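Local coordinates for protein SnoN,Epimerase SnoN (Streptomyces nogalater, PDB 5EP9) that acts as a non-heme iron, alpha-ketoglutarate-dependent epimerase in the biosynthesis of the polyketide nogalamycin in Streptomyces nogalater, at residues P49-A54 with P104-L109; T158-L163 with V209-G214. All blocks are in the same frame, centred on the assembly; numbering follows the deposited sequence.

Overall arrangement
From the N terminus, the chain leaves strand 45-48 through loop 49-54 and, 49 residues later, comes back to it with helix 104-114; contact 1 closes this largely helical loop. Contact 2 then closes a second loop, from strand 157-162 to the connection before strand 216-220. The two follow in series and neither nest nor cross. Their centres lie about 11 Å apart, and they touch: L52 N makes a probable hydrogen bond to G214 O at 3.1 Å, while L52 and I106 pack on V161. Contact 1 lies within the first SnoN part of this engineered fusion, 14-202; contact 2 joins that part to the second, 203-305.

Contact 1 of 2, residues P49-A54 with P104-L109; sequences PGVLDA and PRIAAL
V51 and I106 form the nearest CA pair, 7.0 Å apart, where the irregular loop after strand 45-48 runs past the first turn of helix 104-114. V51 is the apolar centre. Its CG2 stands anti to the backbone N (the other branch, CG1, has chi1 86°) and is thereby aimed into the groove between I106 and L109. There V51 CG2 lies 4.0 Å from I106 CG1, nearly perpendicular to the isoleucine chain, and 3.9 Å from L109 CD1, the valine and leucine side chains running antiparallel. L52 adds a looser touch, CD2 to I106 CD1 at 4.4 Å. R105, exposed, reaches back over the loop. Its chain leaves CA on the side away from its own N (chi1 -171°) and stays extended to NE, laying the guanidinium over the loop with V51 CA 3.9 Å above one face, over its centre. R105 NH1 comes within 3.1 Å of G50 O, but high B factors make this placement tentative. G50 has a positive phi, readily adopted by glycine, and its N is held by D215 OD1. At the far end of the loop D53 is the N-cap of helix 54-70, and E56 accepts the D53 N-H, as in a capping box. On the sheet side, I106 and L109 pack on F218 of strand 216-220, and I106 also on A159 and V161 of strand 157-162. The contact thus seats a strand-to-helix loop and a helix start on the main sheet of the double-stranded beta-helix (cupin) fold expected of a phytanoyl-CoA dioxygenase relative.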
ATOM      1  N   PRO A  49     -11.137  10.236   4.090  1.00 30.29           N
ATOM      2  CA  PRO A  49     -10.808  10.782   5.443  1.00 32.43           C
ATOM      3  C   PRO A  49     -11.370   9.979   6.642  1.00 31.86           C
ATOM      4  O   PRO A  49     -12.373   9.352   6.521  1.00 31.98           O
ATOM      5  CB  PRO A  49     -11.430  12.162   5.449  1.00 32.90           C
ATOM      6  CG  PRO A  49     -12.532  12.090   4.428  1.00 35.52           C
ATOM      7  CD  PRO A  49     -12.132  11.060   3.381  1.00 31.84           C
ATOM      8  N   GLY A  50     -10.626   9.964   7.741  1.00 32.17           N
ATOM      9  CA  GLY A  50     -11.130   9.480   9.030  1.00 32.34           C
ATOM     10  C   GLY A  50     -11.532   8.008   8.958  1.00 32.93           C
ATOM     11  O   GLY A  50     -12.528   7.607   9.425  1.00 31.07           O
ATOM     12  N   VAL A  51     -10.707   7.219   8.297  1.00 33.02           N
ATOM     13  CA  VAL A  51     -10.987   5.802   8.230  1.00 34.53           C
ATOM     14  C   VAL A  51     -10.711   5.127   9.623  1.00 35.01           C
ATOM     15  O   VAL A  51     -11.368   4.174   9.981  1.00 36.37           O
ATOM     16  CB  VAL A  51     -10.276   5.196   7.037  1.00 35.22           C
ATOM     17  CG1 VAL A  51      -8.852   4.798   7.338  1.00 34.03           C
ATOM     18  CG2 VAL A  51     -10.997   4.001   6.621  1.00 39.30           C
ATOM     19  N   LEU A  52      -9.721   5.626  10.341  1.00 31.39           N
ATOM     20  CA  LEU A  52      -9.454   5.274  11.709  1.00 32.43           C
ATOM     21  C   LEU A  52      -9.880   6.368  12.643  1.00 32.95           C
ATOM     22  O   LEU A  52      -9.745   7.566  12.332  1.00 31.82           O
ATOM     23  CB  LEU A  52      -7.955   5.068  11.937  1.00 32.51           C
ATOM     24  CG  LEU A  52      -7.260   3.978  11.142  1.00 31.86           C
ATOM     25  CD1 LEU A  52      -5.767   3.890  11.518  1.00 32.61           C
ATOM     26  CD2 LEU A  52      -7.946   2.624  11.336  1.00 32.23           C
ATOM     27  N   ASP A  53     -10.441   5.975  13.786  1.00 32.41           N
ATOM     28  CA  ASP A  53     -10.772   6.988  14.775  1.00 32.08           C
ATOM     29  C   ASP A  53      -9.510   7.414  15.539  1.00 31.02           C
ATOM     30  O   ASP A  53      -8.452   6.824  15.318  1.00 29.77           O
ATOM     31  CB  ASP A  53     -11.980   6.562  15.627  1.00 34.08           C
ATOM     32  CG  ASP A  53     -11.669   5.399  16.566  1.00 35.17           C
ATOM     33  OD1 ASP A  53     -10.520   5.259  17.043  1.00 33.39           O
ATOM     34  OD2 ASP A  53     -12.683   4.716  16.886  1.00 38.27           O
ATOM     35  N   ALA A  54      -9.641   8.345  16.491  1.00 31.37           N
ATOM     36  CA  ALA A  54      -8.460   8.892  17.174  1.00 31.54           C
ATOM     37  C   ALA A  54      -7.772   7.796  18.086  1.00 32.35           C
ATOM     38  O   ALA A  54      -6.540   7.752  18.154  1.00 32.50           O
ATOM     39  CB  ALA A  54      -8.861  10.086  18.038  1.00 33.06           C
ATOM     40  N   PRO A 104     -11.863  -3.864   9.666  1.00 36.79           N
ATOM     41  CA  PRO A 104     -13.128  -4.081   8.935  1.00 38.66           C
ATOM     42  C   PRO A 104     -13.549  -2.994   7.975  1.00 37.92           C
ATOM     43  O   PRO A 104     -14.136  -3.289   6.944  1.00 37.43           O
ATOM     44  CB  PRO A 104     -14.237  -4.246  10.063  1.00 40.01           C
ATOM     45  CG  PRO A 104     -13.462  -4.607  11.290  1.00 40.80           C
ATOM     46  CD  PRO A 104     -12.005  -4.109  11.108  1.00 39.52           C
ATOM     47  N   ARG A 105     -13.361  -1.774   8.372  1.00 37.98           N
ATOM     48  CA  ARG A 105     -13.740  -0.672   7.535  1.00 40.73           C
ATOM     49  C   ARG A 105     -12.838  -0.509   6.311  1.00 35.82           C
ATOM     50  O   ARG A 105     -13.305  -0.250   5.224  1.00 34.08           O
ATOM     51  CB  ARG A 105     -13.787   0.595   8.389  1.00 49.53           C
ATOM     52  CG  ARG A 105     -14.396   1.732   7.613  1.00 58.11           C
ATOM     53  CD  ARG A 105     -14.923   2.836   8.490  1.00 69.84           C
ATOM     54  NE  ARG A 105     -14.992   3.999   7.586  1.00 81.29           N
ATOM     55  CZ  ARG A 105     -14.955   5.279   7.962  1.00 87.60           C
ATOM     56  NH1 ARG A 105     -14.869   5.604   9.258  1.00 89.79           N
ATOM     57  NH2 ARG A 105     -15.017   6.238   7.028  1.00 85.89           N
ATOM     58  N   ILE A 106     -11.537  -0.611   6.515  1.00 32.47           N
ATOM     59  CA  ILE A 106     -10.582  -0.551   5.433  1.00 32.29           C
ATOM     60  C   ILE A 106     -10.845  -1.681   4.427  1.00 33.82           C
ATOM     61  O   ILE A 106     -10.853  -1.500   3.193  1.00 32.13           O
ATOM     62  CB  ILE A 106      -9.158  -0.616   5.968  1.00 32.17           C
ATOM     63  CG1 ILE A 106      -8.885   0.631   6.770  1.00 33.58           C
ATOM     64  CG2 ILE A 106      -8.143  -0.733   4.798  1.00 32.11           C
ATOM     65  CD1 ILE A 106      -7.493   0.777   7.327  1.00 35.07           C
ATOM     66  N   ALA A 107     -11.128  -2.871   4.989  1.00 33.17           N
ATOM     67  CA  ALA A 107     -11.310  -4.082   4.181  1.00 31.93           C
ATOM     68  C   ALA A 107     -12.550  -3.946   3.381  1.00 32.46           C
ATOM     69  O   ALA A 107     -12.588  -4.301   2.173  1.00 30.40           O
ATOM     70  CB  ALA A 107     -11.463  -5.311   5.072  1.00 34.54           C
ATOM     71  N   ALA A 108     -13.616  -3.500   4.040  1.00 31.74           N
ATOM     72  CA  ALA A 108     -14.870  -3.311   3.310  1.00 33.12           C
ATOM     73  C   ALA A 108     -14.735  -2.265   2.129  1.00 33.09           C
ATOM     74  O   ALA A 108     -15.312  -2.478   1.074  1.00 32.89           O
ATOM     75  CB  ALA A 108     -16.023  -2.948   4.201  1.00 33.96           C
ATOM     76  N   LEU A 109     -14.025  -1.178   2.375  1.00 32.95           N
ATOM     77  CA  LEU A 109     -13.787  -0.194   1.361  1.00 33.64           C
ATOM     78  C   LEU A 109     -12.998  -0.789   0.198  1.00 31.63           C
ATOM     79  O   LEU A 109     -13.371  -0.621  -0.911  1.00 30.04           O
ATOM     80  CB  LEU A 109     -13.039   0.987   1.925  1.00 34.28           C
ATOM     81  CG  LEU A 109     -13.956   1.891   2.712  1.00 37.51           C
ATOM     82  CD1 LEU A 109     -13.132   2.856   3.567  1.00 37.86           C
ATOM     83  CD2 LEU A 109     -14.853   2.704   1.774  1.00 40.29           C
TER

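Contact 2 of 2, residues T158-L163 with V209-G214; sequences TAWVAL and VPLRAG. With AKG (2-oxoglutaric acid), chain E.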
ATOM      1  N   THR A 158      -3.586  -0.814  -2.972  1.00 27.63           N
ATOM      2  CA  THR A 158      -2.845  -0.497  -1.785  1.00 27.57           C
ATOM      3  C   THR A 158      -3.598   0.545  -0.904  1.00 27.29           C
ATOM      4  O   THR A 158      -4.001   1.545  -1.394  1.00 28.84           O
ATOM      5  CB  THR A 158      -1.462  -0.015  -2.148  1.00 27.58           C
ATOM      6  OG1 THR A 158      -0.747  -1.055  -2.821  1.00 25.91           O
ATOM      7  CG2 THR A 158      -0.693   0.460  -0.914  1.00 27.98           C
ATOM      8  N   ALA A 159      -3.793   0.242   0.381  1.00 25.51           N
ATOM      9  CA  ALA A 159      -4.288   1.190   1.386  1.00 25.26           C
ATOM     10  C   ALA A 159      -3.133   1.809   2.163  1.00 25.40           C
ATOM     11  O   ALA A 159      -2.366   1.095   2.799  1.00 26.14           O
ATOM     12  CB  ALA A 159      -5.200   0.495   2.363  1.00 26.80           C
ATOM     13  N   TRP A 160      -2.978   3.130   2.064  1.00 25.58           N
ATOM     14  CA  TRP A 160      -1.887   3.838   2.720  1.00 26.41           C
ATOM     15  C   TRP A 160      -2.534   4.675   3.806  1.00 27.35           C
ATOM     16  O   TRP A 160      -3.324   5.577   3.520  1.00 27.50           O
ATOM     17  CB  TRP A 160      -1.169   4.716   1.703  1.00 26.69           C
ATOM     18  CG  TRP A 160       0.190   5.300   2.004  1.00 25.44           C
ATOM     19  CD1 TRP A 160       1.378   4.887   1.476  1.00 25.30           C
ATOM     20  CD2 TRP A 160       0.471   6.448   2.784  1.00 24.73           C
ATOM     21  NE1 TRP A 160       2.382   5.705   1.891  1.00 26.40           N
ATOM     22  CE2 TRP A 160       1.872   6.624   2.765  1.00 25.10           C
ATOM     23  CE3 TRP A 160      -0.307   7.249   3.657  1.00 26.65           C
ATOM     24  CZ2 TRP A 160       2.499   7.650   3.421  1.00 26.46           C
ATOM     25  CZ3 TRP A 160       0.335   8.308   4.361  1.00 27.12           C
ATOM     26  CH2 TRP A 160       1.726   8.501   4.208  1.00 26.73           C
ATOM     27  N   VAL A 161      -2.229   4.326   5.044  1.00 27.08           N
ATOM     28  CA  VAL A 161      -2.968   4.907   6.201  1.00 26.41           C
ATOM     29  C   VAL A 161      -2.028   5.840   6.935  1.00 26.29           C
ATOM     30  O   VAL A 161      -0.951   5.384   7.407  1.00 26.48           O
ATOM     31  CB  VAL A 161      -3.466   3.778   7.148  1.00 27.32           C
ATOM     32  CG1 VAL A 161      -4.192   4.319   8.331  1.00 27.38           C
ATOM     33  CG2 VAL A 161      -4.346   2.844   6.381  1.00 28.50           C
ATOM     34  N   ALA A 162      -2.421   7.085   7.076  1.00 24.93           N
ATOM     35  CA  ALA A 162      -1.621   8.028   7.800  1.00 26.25           C
ATOM     36  C   ALA A 162      -1.802   7.836   9.338  1.00 26.64           C
ATOM     37  O   ALA A 162      -2.914   7.870   9.797  1.00 26.52           O
ATOM     38  CB  ALA A 162      -2.006   9.433   7.468  1.00 27.65           C
ATOM     39  N   LEU A 163      -0.689   7.615  10.044  1.00 26.21           N
ATOM     40  CA  LEU A 163      -0.708   7.502  11.480  1.00 28.54           C
ATOM     41  C   LEU A 163      -0.351   8.816  12.192  1.00 29.72           C
ATOM     42  O   LEU A 163      -0.492   8.912  13.392  1.00 31.13           O
ATOM     43  CB  LEU A 163       0.178   6.346  11.948  1.00 29.71           C
ATOM     44  CG  LEU A 163      -0.250   4.959  11.419  1.00 29.67           C
ATOM     45  CD1 LEU A 163       0.733   3.943  11.869  1.00 30.66           C
ATOM     46  CD2 LEU A 163      -1.615   4.625  11.926  1.00 30.14           C
ATOM     47  N   VAL A 209      -1.672  14.857  -2.518  1.00 28.18           N
ATOM     48  CA  VAL A 209      -2.736  14.600  -1.542  1.00 28.63           C
ATOM     49  C   VAL A 209      -2.239  14.590  -0.122  1.00 28.05           C
ATOM     50  O   VAL A 209      -1.957  13.535   0.435  1.00 28.29           O
ATOM     51  CB  VAL A 209      -3.389  13.250  -1.830  1.00 28.87           C
ATOM     52  CG1 VAL A 209      -4.623  12.984  -0.928  1.00 28.56           C
ATOM     53  CG2 VAL A 209      -3.839  13.241  -3.292  1.00 28.84           C
ATOM     54  N   PRO A 210      -2.233  15.733   0.492  1.00 28.17           N
ATOM     55  CA  PRO A 210      -1.950  15.708   1.936  1.00 27.90           C
ATOM     56  C   PRO A 210      -3.070  15.003   2.727  1.00 28.45           C
ATOM     57  O   PRO A 210      -4.229  15.021   2.319  1.00 29.86           O
ATOM     58  CB  PRO A 210      -1.813  17.157   2.303  1.00 26.97           C
ATOM     59  CG  PRO A 210      -2.458  17.884   1.207  1.00 27.83           C
ATOM     60  CD  PRO A 210      -2.474  17.085   0.004  1.00 27.97           C
ATOM     61  N   LEU A 211      -2.670  14.430   3.842  1.00 28.39           N
ATOM     62  CA  LEU A 211      -3.585  13.584   4.652  1.00 29.95           C
ATOM     63  C   LEU A 211      -3.478  13.974   6.104  1.00 29.39           C
ATOM     64  O   LEU A 211      -2.370  14.099   6.610  1.00 28.51           O
ATOM     65  CB  LEU A 211      -3.152  12.099   4.557  1.00 29.90           C
ATOM     66  CG  LEU A 211      -3.215  11.453   3.217  1.00 32.02           C
ATOM     67  CD1 LEU A 211      -2.764  10.010   3.350  1.00 36.25           C
ATOM     68  CD2 LEU A 211      -4.644  11.495   2.690  1.00 32.97           C
ATOM     69  N   ARG A 212      -4.615  14.066   6.766  1.00 29.99           N
ATOM     70  CA  ARG A 212      -4.619  14.082   8.239  1.00 32.93           C
ATOM     71  C   ARG A 212      -4.420  12.686   8.846  1.00 30.37           C
ATOM     72  O   ARG A 212      -4.738  11.669   8.210  1.00 27.39           O
ATOM     73  CB  ARG A 212      -5.945  14.673   8.730  1.00 37.62           C
ATOM     74  CG  ARG A 212      -6.137  16.134   8.248  1.00 41.55           C
ATOM     75  CD  ARG A 212      -6.626  17.034   9.305  1.00 49.69           C
ATOM     76  NE  ARG A 212      -5.522  17.266  10.317  1.00 59.34           N
ATOM     77  CZ  ARG A 212      -5.452  18.325  11.138  1.00 60.34           C
ATOM     78  NH1 ARG A 212      -6.402  19.260  11.058  1.00 60.24           N
ATOM     79  NH2 ARG A 212      -4.411  18.490  11.977  1.00 55.58           N
ATOM     80  N   ALA A 213      -3.938  12.648  10.096  1.00 30.25           N
ATOM     81  CA  ALA A 213      -3.859  11.396  10.833  1.00 29.45           C
ATOM     82  C   ALA A 213      -5.188  10.689  10.745  1.00 28.98           C
ATOM     83  O   ALA A 213      -6.230  11.290  10.990  1.00 29.25           O
ATOM     84  CB  ALA A 213      -3.508  11.655  12.309  1.00 33.00           C
ATOM     85  N   GLY A 214      -5.150   9.390  10.423  1.00 29.28           N
ATOM     86  CA  GLY A 214      -6.342   8.519  10.361  1.00 30.55           C
ATOM     87  C   GLY A 214      -7.035   8.499   9.029  1.00 29.83           C
ATOM     88  O   GLY A 214      -7.994   7.761   8.845  1.00 29.18           O
TER
HETATM   89  C1  AKG E 301       3.051   2.518  -2.091  1.00 33.71           C
HETATM   90  O1  AKG E 301       2.791   1.779  -3.075  1.00 31.00           O
HETATM   91  O2  AKG E 301       2.352   2.513  -1.048  1.00 32.30           O
HETATM   92  C2  AKG E 301       4.182   3.472  -2.167  1.00 36.04           C
HETATM   93  O5  AKG E 301       4.874   3.507  -3.204  1.00 33.13           O
HETATM   94  C3  AKG E 301       4.447   4.361  -0.929  1.00 34.63           C
HETATM   95  C4  AKG E 301       5.491   5.461  -1.098  1.00 35.26           C
HETATM   96  C5  AKG E 301       5.768   6.305   0.125  1.00 34.00           C
HETATM   97  O3  AKG E 301       5.090   6.131   1.153  1.00 35.19           O
HETATM   98  O4  AKG E 301       6.717   7.149   0.104  1.00 29.84           O
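W160 and L211 meet obliquely, the leucine tip against the benzene half of the indole: L211 CD1 lies 3.7 Å from both W160 CZ3 and W160 CE3. The first torsion of W160 carries the indole away from the backbone N, and chi2 106° turns its NE1 side to the bound 2-oxoglutarate. There W160 NE1 donates a nearly straight hydrogen bond to AKG O3, 2.8 Å long with an N-H...O angle of 161°, while AKG O2 lies in the ring plane at 3.6 Å from W160 CD1. A phenylalanine in place of W160 would probably leave AKG O3 without this N-H donor and open a gap beside L211 CD1, where the benzene half of the indole now lies. Further along, the methyl of A162 points at the loop, its CB 4.1 Å from L211 CB and 3.6 Å from R212 O. G214 N donates a hydrogen bond to A162 O (2.8 Å), the donor standing 30° off the carbonyl plane. R212 NH2 forms a salt bridge with D165 OD2, outside the two segments. R236 and S240 of strand 236-245, also hydrogen-bonded to the 2-oxoglutarate, lie beside W160, and strand 157-162 lies between antiparallel strands 216-220 and 236-245, with L211 packed on H47 of strand 45-48.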